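Local coordinates for protein levansucrase (PDB 3OM4) that is a single-chain levansucrase of the levansucrase/invertase family, an enzyme built on the five-bladed beta-propeller fold, at residues 111-114 / 115-118; 182-185 / 186-189; 271-274 / 275-278; 299-302 / 303-307. The protein carries 1 engineered substitution. All blocks are in the same frame, centred on the assembly; numbering follows the deposited sequence.

Contact 1 (111-114 / 115-118)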
# COMPACT_ATOMS: atom_id res chain seq x y z
N ASP A 111 -24.07 11.31 0.18
CA ASP A 111 -24.59 9.97 0.43
C ASP A 111 -23.63 9.21 1.35
O ASP A 111 -22.43 9.48 1.35
CB ASP A 111 -24.81 9.21 -0.88
CG ASP A 111 -26.11 9.58 -1.57
OD1 ASP A 111 -27.00 10.19 -0.93
OD2 ASP A 111 -26.26 9.24 -2.77
N LYS A 112 -24.17 8.27 2.13
CA LYS A 112 -23.37 7.60 3.16
C LYS A 112 -23.30 6.08 3.05
O LYS A 112 -22.28 5.48 3.37
CB LYS A 112 -23.86 8.00 4.57
CG LYS A 112 -23.82 9.51 4.87
CD LYS A 112 -22.44 10.14 4.63
CE LYS A 112 -21.44 9.80 5.73
NZ LYS A 112 -21.68 10.57 6.98
N SER A 113 -24.39 5.46 2.60
CA SER A 113 -24.51 4.00 2.58
C SER A 113 -23.57 3.34 1.57
O SER A 113 -23.17 3.97 0.58
CB SER A 113 -25.96 3.57 2.33
OG SER A 113 -26.37 3.88 1.01
N ILE A 114 -23.23 2.08 1.82
CA ILE A 114 -22.45 1.28 0.87
C ILE A 114 -23.24 1.08 -0.43
O ILE A 114 -22.66 1.03 -1.52
CB ILE A 114 -21.98 -0.08 1.48
CG1 ILE A 114 -21.09 -0.84 0.48
CG2 ILE A 114 -23.18 -0.91 1.96
CD1 ILE A 114 -20.44 -2.10 1.02
N ASP A 115 -24.57 1.00 -0.31
CA ASP A 115 -25.46 0.87 -1.46
C ASP A 115 -25.45 2.12 -2.37
O ASP A 115 -25.91 2.06 -3.51
CB ASP A 115 -26.90 0.57 -1.01
CG ASP A 115 -27.06 -0.86 -0.47
OD1 ASP A 115 -26.22 -1.73 -0.76
OD2 ASP A 115 -28.06 -1.10 0.24
N SER A 116 -24.90 3.22 -1.86
CA SER A 116 -24.80 4.48 -2.61
C SER A 116 -23.61 4.52 -3.58
O SER A 116 -23.52 5.42 -4.42
CB SER A 116 -24.73 5.68 -1.66
OG SER A 116 -25.91 5.79 -0.89
N TRP A 117 -22.70 3.56 -3.44
CA TRP A 117 -21.54 3.46 -4.32
C TRP A 117 -21.95 2.86 -5.65
O TRP A 117 -22.33 1.69 -5.72
CB TRP A 117 -20.43 2.63 -3.68
CG TRP A 117 -19.73 3.35 -2.59
CD1 TRP A 117 -19.92 3.20 -1.25
CD2 TRP A 117 -18.71 4.34 -2.74
NE1 TRP A 117 -19.09 4.04 -0.55
CE2 TRP A 117 -18.33 4.76 -1.44
CE3 TRP A 117 -18.08 4.93 -3.85
CZ2 TRP A 117 -17.35 5.72 -1.22
CZ3 TRP A 117 -17.10 5.90 -3.62
CH2 TRP A 117 -16.75 6.28 -2.32
N LYS A 118 -21.88 3.67 -6.70
CA LYS A 118 -22.15 3.21 -8.06
C LYS A 118 -20.83 2.80 -8.72
O LYS A 118 -19.76 3.22 -8.29
CB LYS A 118 -22.85 4.30 -8.87
CG LYS A 118 -24.26 4.63 -8.38
CD LYS A 118 -24.91 5.71 -9.23
CE LYS A 118 -25.49 5.15 -10.52
NZ LYS A 118 -26.32 6.16 -11.25
O HOH W 1 -24.51 8.00 -4.98
O HOH W 2 -19.64 4.63 2.21
O HOH W 3 -23.15 -0.39 -4.23
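Ser116 and Trp117 fold back on Ser113 and Ile114 through two consecutive three-residue backbone bonds, Ser116 N to Ser113 O (3.1 Å) and Trp117 N to Ile114 O (3.2 Å). This pattern defines a turn of 3-10 helix, set in the loop that connects antiparallel strands 101-108 and 118-122.

The two serines at the ends of the first bond also meet through their hydroxyls: Ser113 OG lies 2.7 Å from Ser116 OG in a hydrogen bond that either could donate. Ser116 OG stands anti to its own carbonyl carbon (chi1 -63°), a rotation that swings it across the turn to Ser113 and brings it alongside Asp111 CB. A water ties Asp111 to the turn, donating to Asp111 OD2 and to Ser116 O.

Ile114 and Asp115 turn their side chains to other parts of the chain. The isoleucine is buried against Lys46 and Ile48, while the Asp115 carboxylate takes its salt bridge from Lys46. Trp117, which follows the turn, is buried: Phe425 packs edge-to-face against it, and Phe105 and Lys107 of strand 101-108 also touch its side chain. Ile114 O approaches the edge of the indole, 3.5 Å from Trp117 CD1. Nearby, Trp117 NE1 donates to a water at 2.9 Å, which in turn donates to Lys112 O.

Contact 2 (182-185 / 186-189)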
# COMPACT_ATOMS: atom_id res chain seq x y z
N GLN A 182 -20.27 13.10 -17.78
CA GLN A 182 -21.53 12.92 -17.06
C GLN A 182 -22.67 12.75 -18.05
O GLN A 182 -23.18 13.74 -18.59
CB GLN A 182 -21.79 14.12 -16.14
CG GLN A 182 -20.87 14.20 -14.93
CD GLN A 182 -20.92 15.55 -14.25
OE1 GLN A 182 -20.28 16.51 -14.70
NE2 GLN A 182 -21.66 15.64 -13.15
N PRO A 183 -23.08 11.49 -18.31
CA PRO A 183 -24.19 11.22 -19.24
C PRO A 183 -25.53 11.75 -18.75
O PRO A 183 -26.41 12.06 -19.56
CB PRO A 183 -24.21 9.69 -19.34
CG PRO A 183 -23.49 9.21 -18.14
CD PRO A 183 -22.48 10.25 -17.80
N ASN A 184 -25.68 11.84 -17.42
CA ASN A 184 -26.83 12.49 -16.79
C ASN A 184 -26.46 13.03 -15.40
O ASN A 184 -25.30 12.97 -14.99
CB ASN A 184 -28.05 11.55 -16.73
CG ASN A 184 -27.81 10.31 -15.87
OD1 ASN A 184 -27.25 10.39 -14.77
ND2 ASN A 184 -28.26 9.16 -16.36
N ASP A 185 -27.46 13.54 -14.68
CA ASP A 185 -27.27 14.16 -13.36
C ASP A 185 -26.77 13.22 -12.25
O ASP A 185 -26.23 13.69 -11.25
CB ASP A 185 -28.56 14.85 -12.89
CG ASP A 185 -28.66 16.29 -13.37
OD1 ASP A 185 -29.01 16.51 -14.55
OD2 ASP A 185 -28.40 17.20 -12.55
N ASN A 186 -26.94 11.91 -12.43
CA ASN A 186 -26.60 10.94 -11.39
C ASN A 186 -25.57 9.87 -11.79
O ASN A 186 -25.36 8.90 -11.06
CB ASN A 186 -27.87 10.29 -10.82
CG ASN A 186 -28.65 9.51 -11.86
OD1 ASN A 186 -28.20 8.47 -12.35
ND2 ASN A 186 -29.84 10.00 -12.19
N THR A 187 -24.93 10.05 -12.95
CA THR A 187 -23.99 9.06 -13.47
C THR A 187 -22.65 9.69 -13.86
O THR A 187 -22.59 10.79 -14.42
CB THR A 187 -24.58 8.31 -14.70
OG1 THR A 187 -25.91 7.86 -14.40
CG2 THR A 187 -23.73 7.10 -15.08
N LEU A 188 -21.57 8.98 -13.53
CA LEU A 188 -20.24 9.28 -14.05
C LEU A 188 -19.84 8.17 -15.02
O LEU A 188 -20.16 7.00 -14.79
CB LEU A 188 -19.21 9.37 -12.92
CG LEU A 188 -19.16 10.60 -12.02
CD1 LEU A 188 -18.13 10.38 -10.92
CD2 LEU A 188 -18.83 11.87 -12.79
N LYS A 189 -19.14 8.54 -16.08
CA LYS A 189 -18.71 7.59 -17.09
C LYS A 189 -17.21 7.70 -17.32
O LYS A 189 -16.66 8.81 -17.36
CB LYS A 189 -19.45 7.84 -18.41
CG LYS A 189 -19.09 6.89 -19.55
CD LYS A 189 -19.63 7.38 -20.88
CE LYS A 189 -19.16 6.51 -22.03
NZ LYS A 189 -19.71 6.97 -23.33
O HOH W 4 -23.58 13.14 -12.95
O HOH W 5 -29.17 7.34 -14.51
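Asn184 OD1 accepts two hydrogen bonds from across the turn, one from Asn186 N (2.8 Å, N-H...O angle 150°) and one from Thr187 OG1 (2.9 Å). The first closes an Asx turn inside the type I beta turn that runs from Asn184 to Thr187. Asn184 CG sits between its own backbone N and carbonyl carbon (chi1 64°), which folds the amide inward over the bend. The planes of the Asn184 and Asn186 amides are 51° apart. Their OD1 atoms, both acceptors, do not bond directly; a water instead accepts from Asn184 ND2 and donates to Asn186 OD1 at 2.6 Å. Another water links Gln182 NE2, Asn184 O and Thr187 O.

Farther from the bend, packing takes over: Pro183 CD lies 3.4 Å from Thr187 O, and the ring crosses Thr187 at about a right angle, Pro183 CG 3.7 Å from Thr187 CG2. Gln182 and Leu188 run side by side, with Gln182 CG 3.8 Å from Leu188 CD2.

This exposed tip joins strand 170-184 to strand 187-200 in a beta hairpin. Leu188 connects it to neighbouring strands, packing on Tyr84 and Ile86 of strand 84-92 and bonding through its N-H to Tyr106 OH of strand 101-108.

Contact 3 (271-274 / 275-278)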
# COMPACT_ATOMS: atom_id res chain seq x y z
N PHE A 271 21.98 -7.05 22.41
CA PHE A 271 20.81 -7.36 21.59
C PHE A 271 21.24 -7.74 20.18
O PHE A 271 20.82 -8.76 19.65
CB PHE A 271 19.81 -6.19 21.55
CG PHE A 271 18.67 -6.41 20.59
CD1 PHE A 271 17.61 -7.24 20.93
CD2 PHE A 271 18.66 -5.79 19.34
CE1 PHE A 271 16.55 -7.46 20.04
CE2 PHE A 271 17.61 -6.00 18.45
CZ PHE A 271 16.56 -6.84 18.80
N PHE A 272 22.10 -6.91 19.58
CA PHE A 272 22.64 -7.17 18.25
C PHE A 272 23.30 -8.55 18.18
O PHE A 272 22.97 -9.35 17.30
CB PHE A 272 23.60 -6.05 17.84
CG PHE A 272 24.45 -6.38 16.64
CD1 PHE A 272 23.88 -6.57 15.38
CD2 PHE A 272 25.83 -6.50 16.77
CE1 PHE A 272 24.66 -6.87 14.27
CE2 PHE A 272 26.62 -6.80 15.67
CZ PHE A 272 26.04 -6.99 14.41
N GLN A 273 24.20 -8.85 19.12
CA GLN A 273 24.91 -10.13 19.12
C GLN A 273 24.00 -11.35 19.27
O GLN A 273 24.17 -12.34 18.55
CB GLN A 273 26.03 -10.14 20.18
CG GLN A 273 27.11 -9.07 19.98
CD GLN A 273 27.92 -9.23 18.69
OE1 GLN A 273 27.89 -10.27 18.04
NE2 GLN A 273 28.65 -8.18 18.32
N SER A 274 23.04 -11.28 20.19
CA SER A 274 22.12 -12.41 20.43
C SER A 274 21.14 -12.62 19.28
O SER A 274 20.86 -13.76 18.90
CB SER A 274 21.36 -12.22 21.74
OG SER A 274 20.58 -11.04 21.72
N GLU A 275 20.62 -11.52 18.74
CA GLU A 275 19.68 -11.55 17.62
C GLU A 275 20.36 -12.06 16.34
O GLU A 275 19.80 -12.87 15.61
CB GLU A 275 19.10 -10.15 17.39
CG GLU A 275 17.96 -10.07 16.38
CD GLU A 275 16.58 -10.22 16.99
OE1 GLU A 275 16.46 -10.68 18.15
OE2 GLU A 275 15.60 -9.87 16.30
N LYS A 276 21.58 -11.57 16.10
CA LYS A 276 22.37 -11.97 14.94
C LYS A 276 22.73 -13.46 14.98
O LYS A 276 22.60 -14.16 13.98
CB LYS A 276 23.62 -11.10 14.81
CG LYS A 276 24.58 -11.50 13.69
CD LYS A 276 25.89 -10.72 13.74
CE LYS A 276 26.53 -10.78 15.12
NZ LYS A 276 28.01 -10.64 15.07
N LYS A 277 23.17 -13.94 16.14
CA LYS A 277 23.54 -15.35 16.29
C LYS A 277 22.37 -16.27 15.97
O LYS A 277 22.52 -17.25 15.25
CB LYS A 277 24.09 -15.62 17.69
CG LYS A 277 24.52 -17.07 17.94
CD LYS A 277 25.48 -17.17 19.11
CE LYS A 277 24.88 -16.61 20.39
NZ LYS A 277 25.94 -16.26 21.38
N LYS A 278 21.19 -15.92 16.51
CA LYS A 278 19.96 -16.67 16.28
C LYS A 278 19.57 -16.68 14.80
O LYS A 278 19.13 -17.71 14.27
CB LYS A 278 18.82 -16.09 17.13
CG LYS A 278 17.57 -16.95 17.24
CD LYS A 278 16.55 -16.30 18.17
CE LYS A 278 15.36 -17.20 18.44
NZ LYS A 278 14.45 -17.35 17.27
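Helix 269-281 brings Phe271, Phe272 and Gln273 over Glu275 and Lys276 one turn later, and four successive i to i+4 backbone bonds document its alpha-helical winding. They run from Glu275 N to Phe271 O (2.9 Å) through to Lys278 N and Ser274 O (3.2 Å).

Phe271 and Glu275 lie side by side. Glu275 CB sits over a face of the ring, while OE1 comes 3.7 Å from Phe271 CE1, with ring and carboxylate planes 33° apart. The bend at Glu275 chi2 (92°) carries the carboxylate over the CE1-CZ rim, on the face that CB covers; its OE2 forms a salt bridge with Arg20.

Phe272 meets the aliphatic part of Lys276 at a slant, its CZ 3.8 Å from Lys276 CD. Past the ring, Lys276 NZ donates to Gln273 OE1 (3.0 Å), the two chains again running alongside each other. The ammonium has a stronger partner in Asp8, whose carboxylate also accepts from Gln273 NE2. One acidic group thus gathers both ends and probably steadies the lysine's charge.

Phe271 and Glu275 face helix 20-24, while Phe272 and Lys276 pack on Tyr265. Such i to i+3 and i to i+4 pairs follow from the alpha-helical repeat.

Contact 4 (299-302 / 303-307)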
# COMPACT_ATOMS: atom_id res chain seq x y z
N GLU A 299 10.87 11.83 -7.82
CA GLU A 299 10.25 13.08 -8.22
C GLU A 299 9.81 12.99 -9.68
O GLU A 299 10.48 12.38 -10.51
CB GLU A 299 11.19 14.28 -8.02
CG GLU A 299 10.47 15.63 -8.19
CD GLU A 299 11.37 16.85 -8.11
OE1 GLU A 299 12.55 16.72 -7.72
OE2 GLU A 299 10.88 17.96 -8.45
N LEU A 300 8.66 13.59 -9.96
CA LEU A 300 8.10 13.62 -11.31
C LEU A 300 8.18 15.01 -11.91
O LEU A 300 8.21 16.01 -11.20
CB LEU A 300 6.63 13.16 -11.29
CG LEU A 300 6.29 11.82 -10.63
CD1 LEU A 300 4.78 11.58 -10.69
CD2 LEU A 300 7.04 10.68 -11.29
N ASN A 301 8.23 15.05 -13.24
CA ASN A 301 8.06 16.29 -13.98
C ASN A 301 6.59 16.67 -14.01
O ASN A 301 5.73 15.90 -13.56
CB ASN A 301 8.60 16.14 -15.40
CG ASN A 301 10.11 16.28 -15.48
OD1 ASN A 301 10.82 15.33 -15.80
ND2 ASN A 301 10.61 17.48 -15.20
N ASP A 302 6.28 17.86 -14.54
CA ASP A 302 4.90 18.31 -14.66
C ASP A 302 4.06 17.44 -15.59
O ASP A 302 2.83 17.37 -15.45
CB ASP A 302 4.84 19.78 -15.09
CG ASP A 302 5.31 20.73 -14.00
OD1 ASP A 302 5.36 20.33 -12.82
OD2 ASP A 302 5.64 21.89 -14.33
N ASP A 303 4.72 16.76 -16.54
CA ASP A 303 4.05 15.81 -17.44
C ASP A 303 4.04 14.38 -16.88
O ASP A 303 3.68 13.43 -17.58
CB ASP A 303 4.68 15.85 -18.84
CG ASP A 303 6.15 15.42 -18.85
OD1 ASP A 303 6.65 14.93 -17.82
OD2 ASP A 303 6.80 15.57 -19.91
N TYR A 304 4.44 14.24 -15.61
CA TYR A 304 4.44 12.97 -14.88
C TYR A 304 5.49 11.95 -15.33
O TYR A 304 5.43 10.78 -14.95
CB TYR A 304 3.04 12.35 -14.83
CG TYR A 304 2.00 13.33 -14.33
CD1 TYR A 304 1.93 13.66 -12.98
CD2 TYR A 304 1.12 13.94 -15.22
CE1 TYR A 304 0.99 14.58 -12.53
CE2 TYR A 304 0.19 14.86 -14.77
CZ TYR A 304 0.13 15.17 -13.43
OH TYR A 304 -0.80 16.08 -12.99
N THR A 305 6.46 12.39 -16.13
CA THR A 305 7.62 11.56 -16.42
C THR A 305 8.59 11.63 -15.25
O THR A 305 8.51 12.56 -14.43
CB THR A 305 8.36 11.98 -17.72
OG1 THR A 305 8.81 13.34 -17.60
CG2 THR A 305 7.46 11.84 -18.94
N LEU A 306 9.48 10.66 -15.16
CA LEU A 306 10.49 10.61 -14.10
C LEU A 306 11.45 11.80 -14.19
O LEU A 306 12.03 12.05 -15.25
CB LEU A 306 11.26 9.29 -14.17
CG LEU A 306 12.50 9.14 -13.28
CD1 LEU A 306 12.13 9.05 -11.81
CD2 LEU A 306 13.31 7.92 -13.70
N LYS A 307 11.60 12.52 -13.09
CA LYS A 307 12.58 13.60 -13.00
C LYS A 307 13.85 13.16 -12.27
O LYS A 307 14.96 13.40 -12.75
CB LYS A 307 11.98 14.84 -12.33
CG LYS A 307 12.87 16.08 -12.43
CD LYS A 307 12.48 17.17 -11.42
CE LYS A 307 11.17 17.84 -11.80
NZ LYS A 307 10.96 19.12 -11.06
O HOH W 6 8.62 19.97 -12.34
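Glu299 and Lys307 slant across each other, with Lys307 NZ 2.9 Å from Glu299 OE2 in a salt bridge. The ammonium comes from above the carboxylate plane, 54° out of it, and OE2 also accepts from His238. Lys307 passes the Asn301 amide at about a right angle, its CE 3.5 Å from Asn301 ND2.

The backbone carrying them forms a beta hairpin between strands 293-300 and 306-315. Its type I turn runs from Asn301 to Tyr304, closed by Tyr304 N to Asn301 O; Asn301 N in turn donates to Thr305 O at 2.8 Å. With Tyr304 in a left-handed conformation (phi 71°), this is the type I turn with a G1 beta bulge.

The Tyr304 ring carries Asp302 O over one face, 3.7 Å above the plane and offset toward the rim. At its edge lies Leu300, CD1 4.2 Å from Tyr304 CD1. Within the turn, Asp303 OD1 accepts from Thr305 OG1 on its syn side (2.7 Å) and from Thr305 N above the carboxylate plane (3.1 Å), forming an Asx turn. With chi1 at 63°, Asp303 CG sits between its backbone N and carbonyl carbon, which places OD1 within bonding distance of Thr305.

The polar groups are unevenly served: Tyr304 O is buried with no partner, whereas Glu299 OE2 has two donors, which would probably favour the ionised carboxylate.

Overall arrangement
From the N terminus the four contacts follow in series; none nests in or crosses another. Contact 1 closes the loop between strands 101-108 and 118-122, and contact 2 closes the hairpin between strands 170-184 and 187-200. These two belong to one sheet and touch where Lys118 NZ probably bonds to Asn186 O (2.9 Å). Contact 3 closes no loop but lies within helix 269-281, across the chain's centre from both, its centre about 52 Å from that of contact 1. Contact 4 closes the hairpin of another sheet, and its Leu300 and Leu306 rest on Ile199 of strand 187-200, the strand that contact 2 opens.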